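Local coordinates for IroE protein (PDB 2GZS) that hydrolyses the trilactone ester ring of enterobactin and of its C-glucosylated derivatives, preferring the iron-free siderophores and usually cutting only once to give linear trimers, at residues Y11-T16 and E61-L66; T31-T36 and Q134-D139; P72-V77 and Q257-I262. All blocks are in the same frame, centred on the assembly; numbering follows the deposited sequence.

Starting from the N terminus, contact 1 closes the first loop, bringing 61-66 back to edge strand residues 11-16. Within that loop lies 31-36, which pairs in the sheet with the neighbouring edge strand and opens contact 2; its partner 134-139 comes after contact 1 has closed, so the two contacts cross. Contact 3 begins at 72-77, after contact 1 is complete, and reaches helix residues 257-262 near the C-terminal end, crossing contact 2 as well. Contacts 1 and 3 bring helices 60-66 and 247-262 against one face of the mixed sheet, while contact 2 lies on the other. Y11 OH, bonded to P72 O, joins contacts 1 and 3 directly.

Contact 1 (Y11-T16 and E61-L66); sequences YHFSAT and ELLKQL
L63 sets its CD2 methyl over one face of the Y11 ring. L63 CB already lies 3.9 Å from Y11 CD1, and CG stays close to the same ring atom. At CG the chain forks. The CD2 branch settles above the ring in a CH-pi contact: L63 CD2 is 4.0 Å from the Y11 ring centroid and 25° off the normal, displaced toward the CD1-CE1 rim. The CD1 branch stays by that rim, with L63 CD1 4.0 Å from Y11 CD1. It also reaches the edge of F13, near the ring plane, where L63 CD1 is 4.3 Å from F13 CZ. One leucine thus bridges two rings, one by its face and the other by its edge. The first torsion allows this, since CG stands anti to the carbonyl carbon (chi1 -58°) and the fork leans off the helix toward the strand.

One turn on, L66 CD1 comes up obliquely to the phenol end, 3.7 Å from Y11 OH. That hydroxyl is hydrogen-bonded to P72 O, which ties the end of the ring to the residue just before strand 73-79. I3 and A4 of helix 2-6 add to the apolar surroundings of L63 and F13. This is helix-on-sheet packing at the edge of the alpha/beta-hydrolase fold, where helix 60-66 meets the outermost strand 11-19.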
loop_
_atom_site.group_PDB
_atom_site.type_symbol
_atom_site.label_atom_id
_atom_site.label_comp_id
_atom_site.label_asym_id
_atom_site.label_seq_id
_atom_site.Cartn_x
_atom_site.Cartn_y
_atom_site.Cartn_z
ATOM N N TYR A 11 20.601 2.058 2.872
ATOM C CA TYR A 11 19.833 1.369 1.822
ATOM C C TYR A 11 20.416 1.712 0.455
ATOM O O TYR A 11 20.987 2.764 0.247
ATOM C CB TYR A 11 18.377 1.888 1.787
ATOM C CG TYR A 11 17.340 1.233 2.619
ATOM C CD1 TYR A 11 17.269 1.423 4.003
ATOM C CD2 TYR A 11 16.382 0.369 2.063
ATOM C CE1 TYR A 11 16.343 0.842 4.854
ATOM C CE2 TYR A 11 15.443 -0.217 2.907
ATOM C CZ TYR A 11 15.391 0.005 4.277
ATOM O OH TYR A 11 14.460 -0.585 5.099
ATOM N N HIS A 12 20.276 0.812 -0.515
ATOM C CA HIS A 12 20.652 1.090 -1.896
ATOM C C HIS A 12 19.405 0.965 -2.784
ATOM O O HIS A 12 18.510 0.219 -2.480
ATOM C CB HIS A 12 21.711 0.133 -2.446
ATOM C CG HIS A 12 21.571 -1.334 -2.326
ATOM N ND1 HIS A 12 21.712 -2.025 -1.160
ATOM C CD2 HIS A 12 21.295 -2.287 -3.266
ATOM C CE1 HIS A 12 21.557 -3.334 -1.314
ATOM N NE2 HIS A 12 21.295 -3.477 -2.600
ATOM N N PHE A 13 19.436 1.684 -3.865
ATOM C CA PHE A 13 18.201 1.827 -4.654
ATOM C C PHE A 13 18.419 1.475 -6.105
ATOM O O PHE A 13 19.475 1.700 -6.664
ATOM C CB PHE A 13 17.819 3.303 -4.635
ATOM C CG PHE A 13 17.523 3.835 -3.267
ATOM C CD1 PHE A 13 16.227 3.884 -2.818
ATOM C CD2 PHE A 13 18.593 4.267 -2.458
ATOM C CE1 PHE A 13 15.986 4.381 -1.550
ATOM C CE2 PHE A 13 18.319 4.760 -1.194
ATOM C CZ PHE A 13 17.026 4.802 -0.738
ATOM N N SER A 14 17.347 0.968 -6.726
ATOM C CA SER A 14 17.374 0.887 -8.180
ATOM C C SER A 14 16.011 1.296 -8.710
ATOM O O SER A 14 15.056 1.368 -7.903
ATOM C CB SER A 14 17.833 -0.511 -8.607
ATOM O OG SER A 14 17.017 -1.478 -8.027
ATOM N N ALA A 15 15.885 1.632 -9.983
ATOM C CA ALA A 15 14.573 2.042 -10.521
ATOM C C ALA A 15 14.294 1.221 -11.779
ATOM O O ALA A 15 15.234 0.913 -12.506
ATOM C CB ALA A 15 14.479 3.526 -10.831
ATOM N N THR A 16 13.054 0.805 -12.011
ATOM C CA THR A 16 12.671 0.040 -13.196
ATOM C C THR A 16 11.378 0.672 -13.740
ATOM O O THR A 16 10.691 1.449 -13.078
ATOM C CB THR A 16 12.419 -1.433 -12.934
ATOM O OG1 THR A 16 11.356 -1.697 -12.026
ATOM C CG2 THR A 16 13.634 -1.978 -12.165
ATOM N N GLU A 61 16.424 9.605 8.443
ATOM C CA GLU A 61 16.003 9.300 9.817
ATOM C C GLU A 61 15.056 8.096 9.812
ATOM O O GLU A 61 15.166 7.251 10.665
ATOM C CB GLU A 61 15.246 10.390 10.605
ATOM C CG GLU A 61 14.724 9.966 11.959
ATOM C CD GLU A 61 13.284 9.775 12.376
ATOM O OE1 GLU A 61 12.338 9.557 11.549
ATOM O OE2 GLU A 61 13.033 9.817 13.649
ATOM N N LEU A 62 14.105 7.979 8.870
ATOM C CA LEU A 62 13.268 6.804 8.823
ATOM C C LEU A 62 14.079 5.547 8.499
ATOM O O LEU A 62 13.885 4.562 9.169
ATOM C CB LEU A 62 12.139 7.009 7.766
ATOM C CG LEU A 62 11.212 5.779 7.615
ATOM C CD1 LEU A 62 10.358 5.419 8.781
ATOM C CD2 LEU A 62 10.312 6.056 6.407
ATOM N N LEU A 63 14.974 5.665 7.513
ATOM C CA LEU A 63 15.776 4.466 7.190
ATOM C C LEU A 63 16.639 3.974 8.365
ATOM O O LEU A 63 16.689 2.769 8.497
ATOM C CB LEU A 63 16.605 4.789 5.948
ATOM C CG LEU A 63 15.806 5.208 4.674
ATOM C CD1 LEU A 63 16.769 5.398 3.488
ATOM C CD2 LEU A 63 14.724 4.191 4.334
ATOM N N LYS A 64 17.171 4.946 9.106
ATOM C CA LYS A 64 17.930 4.599 10.319
ATOM C C LYS A 64 17.065 3.851 11.295
ATOM O O LYS A 64 17.394 2.808 11.821
ATOM C CB LYS A 64 18.497 5.900 10.879
ATOM C CG LYS A 64 19.155 5.716 12.255
ATOM C CD LYS A 64 19.697 7.094 12.659
ATOM C CE LYS A 64 20.231 7.135 14.075
ATOM N NZ LYS A 64 19.216 7.556 15.087
ATOM N N GLN A 65 15.826 4.359 11.538
ATOM C CA GLN A 65 14.975 3.699 12.515
ATOM C C GLN A 65 14.516 2.295 12.097
ATOM O O GLN A 65 14.385 1.339 12.793
ATOM C CB GLN A 65 13.750 4.608 12.819
ATOM C CG GLN A 65 12.862 4.080 13.934
ATOM C CD GLN A 65 13.592 4.072 15.304
ATOM O OE1 GLN A 65 14.307 5.050 15.551
ATOM N NE2 GLN A 65 13.397 3.028 16.074
ATOM N N LEU A 66 14.187 2.182 10.765
ATOM C CA LEU A 66 13.895 0.854 10.241
ATOM C C LEU A 66 14.996 -0.165 10.447
ATOM O O LEU A 66 14.771 -1.338 10.688
ATOM C CB LEU A 66 13.600 0.942 8.719
ATOM C CG LEU A 66 12.344 1.757 8.349
ATOM C CD1 LEU A 66 12.236 1.787 6.819
ATOM C CD2 LEU A 66 11.057 1.224 8.921
#

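Contact 2 (T31-T36 and Q134-D139); sequences TAVPNT and QGLNID
V33 and L136 reach toward each other and meet tip to tip, methyl against methyl, with no hydrogen bond between the two segments. The valine takes the conformation with CG1 anti to its backbone nitrogen (chi1 178°), which leaves CG2 anti to the carbonyl carbon. Both methyls consequently project from the strand toward the incoming leucine. CG2 does most of the touching: V33 CG2 sits 4.0 Å from L136 CD1 and equally 4.0 Å from L136 CD2, so it faces the whole fork. V33 CG1 reaches just one prong, 4.2 Å from L136 CD2.

L136 is fully stretched to get there. Its CG stands anti to the carbonyl carbon, and CD1 then continues the chain away from CA (chi2 175°), so the forked end is carried well clear of its own backbone. That reach spans a wide gap, because the nearest CA atoms, those of V33 and L136, are still 8.7 Å apart. Two residues before V33, T31 projects on the same side of the strand. Its methyl makes a looser contact, T31 CG2 lying 4.5 Å from L136 CD1.

Y43 also packs on V33, while T31 leans on V73 of the adjoining strand. Beyond the leucine, the backbone of N137 bonds to that of Y43 and N137 ND2 to A40 O, which hold the 134-139 segment beside the start of strand 43-48. In this member of the alpha/beta-hydrolase fold, 134-139 belongs to the connection from helix 117-132 to strand 143-148, the strand that leads to the active-site serine S149. L136 packs that connection against strand 26-34, near the antiparallel end of the sheet.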
loop_
_atom_site.group_PDB
_atom_site.type_symbol
_atom_site.label_atom_id
_atom_site.label_comp_id
_atom_site.label_asym_id
_atom_site.label_seq_id
_atom_site.Cartn_x
_atom_site.Cartn_y
_atom_site.Cartn_z
ATOM N N THR A 31 13.055 0.299 -6.047
ATOM C CA THR A 31 13.282 -0.741 -5.062
ATOM C C THR A 31 14.405 -0.312 -4.116
ATOM O O THR A 31 15.521 -0.033 -4.600
ATOM C CB THR A 31 13.598 -2.093 -5.716
ATOM O OG1 THR A 31 12.500 -2.449 -6.583
ATOM C CG2 THR A 31 13.649 -3.210 -4.686
ATOM N N ALA A 32 14.153 -0.199 -2.830
ATOM C CA ALA A 32 15.100 0.182 -1.810
ATOM C C ALA A 32 15.424 -1.066 -1.012
ATOM O O ALA A 32 14.567 -1.643 -0.367
ATOM C CB ALA A 32 14.572 1.308 -0.896
ATOM N N VAL A 33 16.711 -1.508 -1.054
ATOM C CA VAL A 33 17.137 -2.733 -0.383
ATOM C C VAL A 33 18.027 -2.345 0.806
ATOM O O VAL A 33 18.934 -1.517 0.581
ATOM C CB VAL A 33 17.941 -3.644 -1.323
ATOM C CG1 VAL A 33 18.423 -4.873 -0.603
ATOM C CG2 VAL A 33 17.117 -4.085 -2.557
ATOM N N PRO A 34 17.806 -2.871 1.982
ATOM C CA PRO A 34 18.659 -2.514 3.132
ATOM C C PRO A 34 20.128 -2.897 2.864
ATOM O O PRO A 34 20.401 -3.877 2.187
ATOM C CB PRO A 34 18.096 -3.347 4.252
ATOM C CG PRO A 34 16.650 -3.626 3.847
ATOM C CD PRO A 34 16.741 -3.841 2.358
ATOM N N ASN A 35 21.011 -2.066 3.399
ATOM C CA ASN A 35 22.442 -2.411 3.328
ATOM C C ASN A 35 22.849 -3.263 4.485
ATOM O O ASN A 35 23.990 -3.729 4.489
ATOM C CB ASN A 35 23.253 -1.111 3.315
ATOM C CG ASN A 35 23.214 -0.441 1.978
ATOM O OD1 ASN A 35 22.628 -0.983 1.015
ATOM N ND2 ASN A 35 23.850 0.711 1.811
ATOM N N THR A 36 22.001 -3.420 5.480
ATOM C CA THR A 36 22.290 -4.398 6.550
ATOM C C THR A 36 21.764 -5.738 6.068
ATOM O O THR A 36 20.824 -5.901 5.265
ATOM C CB THR A 36 21.741 -3.842 7.851
ATOM O OG1 THR A 36 20.349 -3.536 7.792
ATOM C CG2 THR A 36 22.350 -2.438 8.059
ATOM N N GLN A 134 13.335 -10.624 -7.816
ATOM C CA GLN A 134 14.396 -11.507 -8.306
ATOM C C GLN A 134 15.713 -11.096 -7.701
ATOM O O GLN A 134 16.146 -9.972 -7.563
ATOM C CB GLN A 134 14.434 -11.424 -9.846
ATOM C CG GLN A 134 13.245 -12.094 -10.502
ATOM C CD GLN A 134 13.274 -11.842 -12.004
ATOM O OE1 GLN A 134 14.297 -11.420 -12.529
ATOM N NE2 GLN A 134 12.153 -12.106 -12.655
ATOM N N GLY A 135 16.452 -12.129 -7.286
ATOM C CA GLY A 135 17.765 -11.776 -6.748
ATOM C C GLY A 135 17.737 -11.315 -5.301
ATOM O O GLY A 135 18.809 -10.947 -4.752
ATOM N N LEU A 136 16.576 -11.340 -4.647
ATOM C CA LEU A 136 16.536 -10.940 -3.231
ATOM C C LEU A 136 15.989 -12.060 -2.365
ATOM O O LEU A 136 15.125 -12.861 -2.721
ATOM C CB LEU A 136 15.641 -9.698 -3.016
ATOM C CG LEU A 136 16.089 -8.419 -3.705
ATOM C CD1 LEU A 136 15.043 -7.322 -3.514
ATOM C CD2 LEU A 136 17.450 -7.993 -3.186
ATOM N N ASN A 137 16.528 -12.140 -1.135
ATOM C CA ASN A 137 15.958 -13.051 -0.168
ATOM C C ASN A 137 14.782 -12.329 0.542
ATOM O O ASN A 137 15.065 -11.527 1.425
ATOM C CB ASN A 137 16.952 -13.530 0.890
ATOM C CG ASN A 137 16.390 -14.579 1.811
ATOM O OD1 ASN A 137 15.384 -15.268 1.581
ATOM N ND2 ASN A 137 17.071 -14.757 2.952
ATOM N N ILE A 138 13.594 -12.691 0.084
ATOM C CA ILE A 138 12.375 -12.039 0.590
ATOM C C ILE A 138 11.602 -13.013 1.456
ATOM O O ILE A 138 11.444 -14.172 1.044
ATOM C CB ILE A 138 11.505 -11.611 -0.603
ATOM C CG1 ILE A 138 12.177 -10.574 -1.486
ATOM C CG2 ILE A 138 10.151 -11.126 -0.038
ATOM C CD1 ILE A 138 12.579 -9.327 -0.723
ATOM N N ASP A 139 11.173 -12.556 2.625
ATOM C CA ASP A 139 10.307 -13.354 3.467
ATOM C C ASP A 139 8.863 -13.219 2.967
ATOM O O ASP A 139 8.233 -12.177 3.261
ATOM C CB ASP A 139 10.354 -12.909 4.914
ATOM C CG ASP A 139 9.593 -13.861 5.813
ATOM O OD1 ASP A 139 8.761 -14.650 5.343
ATOM O OD2 ASP A 139 9.839 -13.833 7.030
#

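Contact 3 (P72-V77 and Q257-I262); sequences PVIVAV and QALLDI
L259 CD2 is the bump that enters the notch between P72 and I74, lying 3.9 Å from P72 CG and 3.8 Å from I74 CG1. I74 CD1 extends the isoleucine wall of the notch, also 3.9 Å from L259 CD2. The leucine's other methyl only brushes the end of the isoleucine, L259 CD1 standing 4.2 Å from I74 CD1. Both P72 and I74 run roughly at right angles to L259, so the branched tip butts into their flanks.

The fit also works in reverse. The P72 ring is a compact bump whose CB-CG edge sits between L259 and I262, two residues one helical turn apart. I262 offers the methyl of its branch: I262 CG2 lies 3.9 Å from P72 CB and 4.0 Å from P72 CG. Its chi1 of -150°, some way from an ideal staggered value, places CG2 between the backbone N and the carbonyl carbon, facing the proline. The two bumps interlock through apolar groups alone.

L259 is further enclosed by L62 and L66 of helix 60-66 and by L46 of strand 43-48, while M48 packs on I74. On the other side of the sheet, V75 and V77 meet helix 117-132, so strand 73-79 is sandwiched between helical layers. A sheet buried on both faces makes a three-layer alpha/beta/alpha sandwich, the architecture of the alpha/beta-hydrolase fold to which this esterase belongs; one of the helices on this face is 247-262, whose first residue is the active-site histidine H247, far from this C-terminal end.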
loop_
_atom_site.group_PDB
_atom_site.type_symbol
_atom_site.label_atom_id
_atom_site.label_comp_id
_atom_site.label_asym_id
_atom_site.label_seq_id
_atom_site.Cartn_x
_atom_site.Cartn_y
_atom_site.Cartn_z
ATOM N N PRO A 72 12.830 -3.376 6.044
ATOM C CA PRO A 72 12.237 -4.040 4.882
ATOM C C PRO A 72 12.805 -3.585 3.550
ATOM O O PRO A 72 13.281 -2.451 3.449
ATOM C CB PRO A 72 10.740 -3.561 4.991
ATOM C CG PRO A 72 10.909 -2.167 5.528
ATOM C CD PRO A 72 12.027 -2.226 6.531
ATOM N N VAL A 73 12.636 -4.448 2.546
ATOM C CA VAL A 73 12.678 -3.941 1.174
ATOM C C VAL A 73 11.453 -3.029 0.905
ATOM O O VAL A 73 10.350 -3.410 1.349
ATOM C CB VAL A 73 12.742 -5.081 0.166
ATOM C CG1 VAL A 73 12.663 -4.692 -1.292
ATOM C CG2 VAL A 73 14.098 -5.851 0.385
ATOM N N ILE A 74 11.717 -1.916 0.259
ATOM C CA ILE A 74 10.615 -0.957 0.005
ATOM C C ILE A 74 10.453 -0.890 -1.501
ATOM O O ILE A 74 11.412 -0.613 -2.250
ATOM C CB ILE A 74 10.998 0.413 0.544
ATOM C CG1 ILE A 74 11.447 0.350 2.021
ATOM C CG2 ILE A 74 9.853 1.362 0.304
ATOM C CD1 ILE A 74 11.758 1.732 2.570
ATOM N N VAL A 75 9.250 -1.124 -2.013
ATOM C CA VAL A 75 8.995 -1.026 -3.447
ATOM C C VAL A 75 8.014 0.120 -3.629
ATOM O O VAL A 75 6.843 -0.054 -3.259
ATOM C CB VAL A 75 8.445 -2.318 -4.080
ATOM C CG1 VAL A 75 8.202 -2.130 -5.559
ATOM C CG2 VAL A 75 9.407 -3.477 -3.804
ATOM N N ALA A 76 8.464 1.250 -4.151
ATOM C CA ALA A 76 7.575 2.399 -4.325
ATOM C C ALA A 76 7.105 2.380 -5.769
ATOM O O ALA A 76 7.881 2.525 -6.708
ATOM C CB ALA A 76 8.364 3.666 -4.029
ATOM N N VAL A 77 5.781 2.142 -5.924
ATOM C CA VAL A 77 5.236 1.952 -7.289
ATOM C C VAL A 77 4.687 3.312 -7.725
ATOM O O VAL A 77 3.579 3.684 -7.241
ATOM C CB VAL A 77 4.159 0.886 -7.292
ATOM C CG1 VAL A 77 3.612 0.656 -8.698
ATOM C CG2 VAL A 77 4.777 -0.401 -6.678
ATOM N N GLN A 257 4.451 4.692 9.465
ATOM C CA GLN A 257 4.078 3.740 10.483
ATOM C C GLN A 257 3.915 2.332 9.896
ATOM O O GLN A 257 4.232 1.360 10.555
ATOM C CB GLN A 257 2.828 4.204 11.280
ATOM C CG GLN A 257 2.490 3.228 12.416
ATOM C CD GLN A 257 3.563 3.248 13.510
ATOM O OE1 GLN A 257 3.739 4.276 14.167
ATOM N NE2 GLN A 257 4.304 2.167 13.709
ATOM N N ALA A 258 3.452 2.263 8.629
ATOM C CA ALA A 258 3.402 0.932 7.999
ATOM C C ALA A 258 4.816 0.345 7.834
ATOM O O ALA A 258 4.960 -0.830 8.129
ATOM C CB ALA A 258 2.660 1.059 6.661
ATOM N N LEU A 259 5.709 1.193 7.366
ATOM C CA LEU A 259 7.097 0.634 7.283
ATOM C C LEU A 259 7.598 0.202 8.651
ATOM O O LEU A 259 8.216 -0.836 8.841
ATOM C CB LEU A 259 7.975 1.701 6.649
ATOM C CG LEU A 259 7.836 1.885 5.156
ATOM C CD1 LEU A 259 8.453 3.181 4.641
ATOM C CD2 LEU A 259 8.499 0.672 4.426
ATOM N N LEU A 260 7.373 1.052 9.649
ATOM C CA LEU A 260 7.884 0.709 10.997
ATOM C C LEU A 260 7.261 -0.561 11.516
ATOM O O LEU A 260 7.882 -1.443 12.145
ATOM C CB LEU A 260 7.641 1.893 11.945
ATOM C CG LEU A 260 8.525 3.101 11.670
ATOM C CD1 LEU A 260 7.926 4.345 12.312
ATOM C CD2 LEU A 260 9.949 2.916 12.209
ATOM N N ASP A 261 5.937 -0.723 11.265
ATOM C CA ASP A 261 5.264 -1.927 11.708
ATOM C C ASP A 261 5.828 -3.185 11.026
ATOM O O ASP A 261 6.061 -4.185 11.718
ATOM C CB ASP A 261 3.750 -1.733 11.450
ATOM C CG ASP A 261 2.910 -2.825 12.071
ATOM O OD1 ASP A 261 2.915 -3.137 13.288
ATOM O OD2 ASP A 261 2.194 -3.519 11.340
ATOM N N ILE A 262 6.016 -3.109 9.682
ATOM C CA ILE A 262 6.470 -4.340 9.003
ATOM C C ILE A 262 7.957 -4.610 9.372
ATOM O O ILE A 262 8.316 -5.792 9.249
ATOM C CB ILE A 262 6.207 -4.253 7.490
ATOM C CG1 ILE A 262 5.951 -5.660 6.893
ATOM C CG2 ILE A 262 7.292 -3.489 6.746
ATOM C CD1 ILE A 262 5.647 -5.515 5.412
#